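Local coordinates for protein uricase (Bacillus fastidiosus, PDB 4R8X) that catalyses the oxidation of urate to 5-hydroxyisourate with molecular oxygen, the first step in the degradation of urate to allantoin, at residues D195-I200 / R272-V277. Numbering follows the deposited sequence.
Sequences DRPLYI and RTWDTV
Arg-196 reaches across to residues 272-277 and donates NE to Trp-274 O (2.8 Å), a nearly straight bond in the guanidinium plane. Bends at chi2 (103°) and chi3 (69°) curl the side chain so that NE meets this carbonyl. Its NH2 shares a water with Thr-273 O and Asp-275 OD1; the Asp-275 carboxylate, too far for a salt bridge here, makes one to Arg-293 of a third subunit. Arginine can grip a carbonyl with one N-H while the rest of the cation may face urate, which Arg-196 is predicted to bind. A leucine here would probably leave Trp-274 O without its NE donor and strip the predicted urate site of a positive charge.

Two more bonds join the segments: Arg-272 N to Tyr-199 O (2.8 Å), and Tyr-199 N to Thr-273 OG1 (3.2 Å). That hydroxyl stands in for a backbone acceptor and also bonds Asn-271, predicted to bind urate and O2. Waters link Pro-197 O with Trp-274 N and Asp-195 O with Thr-276 OG1, which also hydrogen-bonds the Thr-194 hydroxyl.

Broad, flat rings suit the buried side: Tyr-199 turns its edge to the Trp-274 face in an offset edge-to-face pair, and Phe-15 of a second subunit stacks on Trp-274.

The contact lies where strand 198-208, paired with strand 156-173, meets the link from strand 262-271 to strand 275-278; Leu-198 packs on helix 244-258.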
loop_
_atom_site.group_PDB
_atom_site.type_symbol
_atom_site.label_atom_id
_atom_site.label_comp_id
_atom_site.label_asym_id
_atom_site.label_seq_id
_atom_site.Cartn_x
_atom_site.Cartn_y
_atom_site.Cartn_z
ATOM N N ASP D 195 -23.355 8.133 19.233
ATOM C CA ASP D 195 -23.812 8.117 17.848
ATOM C C ASP D 195 -22.738 8.665 16.923
ATOM O O ASP D 195 -22.201 9.740 17.163
ATOM C CB ASP D 195 -25.083 8.950 17.688
ATOM C CG ASP D 195 -26.269 8.356 18.417
ATOM O OD1 ASP D 195 -26.399 7.113 18.444
ATOM O OD2 ASP D 195 -27.076 9.137 18.961
ATOM N N ARG D 196 -22.432 7.921 15.864
ATOM C CA ARG D 196 -21.476 8.365 14.859
ATOM C C ARG D 196 -22.079 8.157 13.477
ATOM O O ARG D 196 -22.953 7.313 13.302
ATOM C CB ARG D 196 -20.168 7.579 14.973
ATOM C CG ARG D 196 -19.442 7.744 16.291
ATOM C CD ARG D 196 -19.648 6.532 17.180
ATOM N NE ARG D 196 -18.969 5.356 16.652
ATOM C CZ ARG D 196 -19.276 4.110 16.991
ATOM N NH1 ARG D 196 -20.256 3.888 17.855
ATOM N NH2 ARG D 196 -18.612 3.091 16.463
ATOM N N PRO D 197 -21.613 8.922 12.483
ATOM C CA PRO D 197 -22.112 8.726 11.117
ATOM C C PRO D 197 -21.729 7.338 10.600
ATOM O O PRO D 197 -20.562 6.963 10.663
ATOM C CB PRO D 197 -21.385 9.815 10.312
ATOM C CG PRO D 197 -20.884 10.806 11.326
ATOM C CD PRO D 197 -20.647 10.030 12.584
ATOM N N LEU D 198 -22.699 6.572 10.118
ATOM C CA LEU D 198 -22.399 5.261 9.548
ATOM C C LEU D 198 -21.529 5.366 8.292
ATOM O O LEU D 198 -21.882 6.052 7.328
ATOM C CB LEU D 198 -23.688 4.505 9.234
ATOM C CG LEU D 198 -23.511 3.059 8.767
ATOM C CD1 LEU D 198 -22.797 2.232 9.828
ATOM C CD2 LEU D 198 -24.852 2.436 8.409
ATOM N N TYR D 199 -20.394 4.674 8.319
ATOM C CA TYR D 199 -19.420 4.740 7.244
ATOM C C TYR D 199 -19.195 3.306 6.785
ATOM O O TYR D 199 -18.749 2.465 7.560
ATOM C CB TYR D 199 -18.132 5.399 7.760
ATOM C CG TYR D 199 -17.034 5.611 6.732
ATOM C CD1 TYR D 199 -17.304 5.672 5.370
ATOM C CD2 TYR D 199 -15.715 5.751 7.139
ATOM C CE1 TYR D 199 -16.295 5.861 4.449
ATOM C CE2 TYR D 199 -14.701 5.929 6.219
ATOM C CZ TYR D 199 -15.001 5.987 4.883
ATOM O OH TYR D 199 -13.987 6.156 3.981
ATOM N N ILE D 200 -19.526 3.035 5.522
ATOM C CA ILE D 200 -19.525 1.672 4.986
ATOM C C ILE D 200 -18.690 1.523 3.716
ATOM O O ILE D 200 -18.589 2.451 2.909
ATOM C CB ILE D 200 -20.962 1.166 4.699
ATOM C CG1 ILE D 200 -21.617 1.989 3.587
ATOM C CG2 ILE D 200 -21.814 1.227 5.957
ATOM C CD1 ILE D 200 -23.020 1.509 3.197
ATOM N N ARG D 272 -16.809 0.837 8.745
ATOM C CA ARG D 272 -15.603 1.639 8.963
ATOM C C ARG D 272 -15.870 2.875 9.821
ATOM O O ARG D 272 -15.095 3.843 9.825
ATOM C CB ARG D 272 -15.001 2.029 7.616
ATOM C CG ARG D 272 -14.423 0.847 6.860
ATOM C CD ARG D 272 -13.118 0.398 7.496
ATOM N NE ARG D 272 -12.572 -0.780 6.832
ATOM C CZ ARG D 272 -11.409 -1.336 7.150
ATOM N NH1 ARG D 272 -10.687 -0.829 8.135
ATOM N NH2 ARG D 272 -10.969 -2.394 6.492
ATOM N N THR D 273 -16.945 2.813 10.597
ATOM C CA THR D 273 -17.438 3.966 11.347
ATOM C C THR D 273 -16.411 4.537 12.321
ATOM O O THR D 273 -15.740 3.796 13.033
ATOM C CB THR D 273 -18.740 3.604 12.085
ATOM O OG1 THR D 273 -19.724 3.228 11.112
ATOM C CG2 THR D 273 -19.275 4.754 12.914
ATOM N N TRP D 274 -16.303 5.863 12.327
ATOM C CA TRP D 274 -15.380 6.599 13.186
ATOM C C TRP D 274 -15.704 6.478 14.682
ATOM O O TRP D 274 -16.802 6.058 15.063
ATOM C CB TRP D 274 -15.427 8.084 12.825
ATOM C CG TRP D 274 -15.024 8.439 11.405
ATOM C CD1 TRP D 274 -14.131 7.779 10.588
ATOM C CD2 TRP D 274 -15.514 9.550 10.646
ATOM N NE1 TRP D 274 -14.036 8.431 9.372
ATOM C CE2 TRP D 274 -14.869 9.522 9.390
ATOM C CE3 TRP D 274 -16.431 10.576 10.912
ATOM C CZ2 TRP D 274 -15.125 10.484 8.398
ATOM C CZ3 TRP D 274 -16.675 11.529 9.935
ATOM C CH2 TRP D 274 -16.017 11.481 8.695
ATOM N N ASP D 275 -14.743 6.879 15.518
ATOM C CA ASP D 275 -14.951 7.030 16.955
ATOM C C ASP D 275 -15.238 8.494 17.255
ATOM O O ASP D 275 -14.687 9.391 16.613
ATOM C CB ASP D 275 -13.695 6.626 17.734
ATOM C CG ASP D 275 -13.537 5.118 17.875
ATOM O OD1 ASP D 275 -14.538 4.387 17.704
ATOM O OD2 ASP D 275 -12.413 4.660 18.184
ATOM N N THR D 276 -16.079 8.737 18.250
ATOM C CA THR D 276 -16.331 10.092 18.726
ATOM C C THR D 276 -15.177 10.615 19.583
ATOM O O THR D 276 -14.638 9.890 20.427
ATOM C CB THR D 276 -17.611 10.139 19.572
ATOM O OG1 THR D 276 -18.717 9.699 18.779
ATOM C CG2 THR D 276 -17.877 11.553 20.086
ATOM N N VAL D 277 -14.801 11.876 19.376
ATOM C CA VAL D 277 -13.876 12.535 20.282
ATOM C C VAL D 277 -14.581 13.671 21.001
ATOM O O VAL D 277 -14.480 13.799 22.218
ATOM C CB VAL D 277 -12.649 13.085 19.553
ATOM C CG1 VAL D 277 -11.801 13.898 20.519
ATOM C CG2 VAL D 277 -11.842 11.949 18.938
HETATM O O HOH W 1 -20.968 11.358 18.801
HETATM O O HOH W 2 -15.756 3.074 15.740
HETATM O O HOH W 3 -18.012 7.533 10.766
#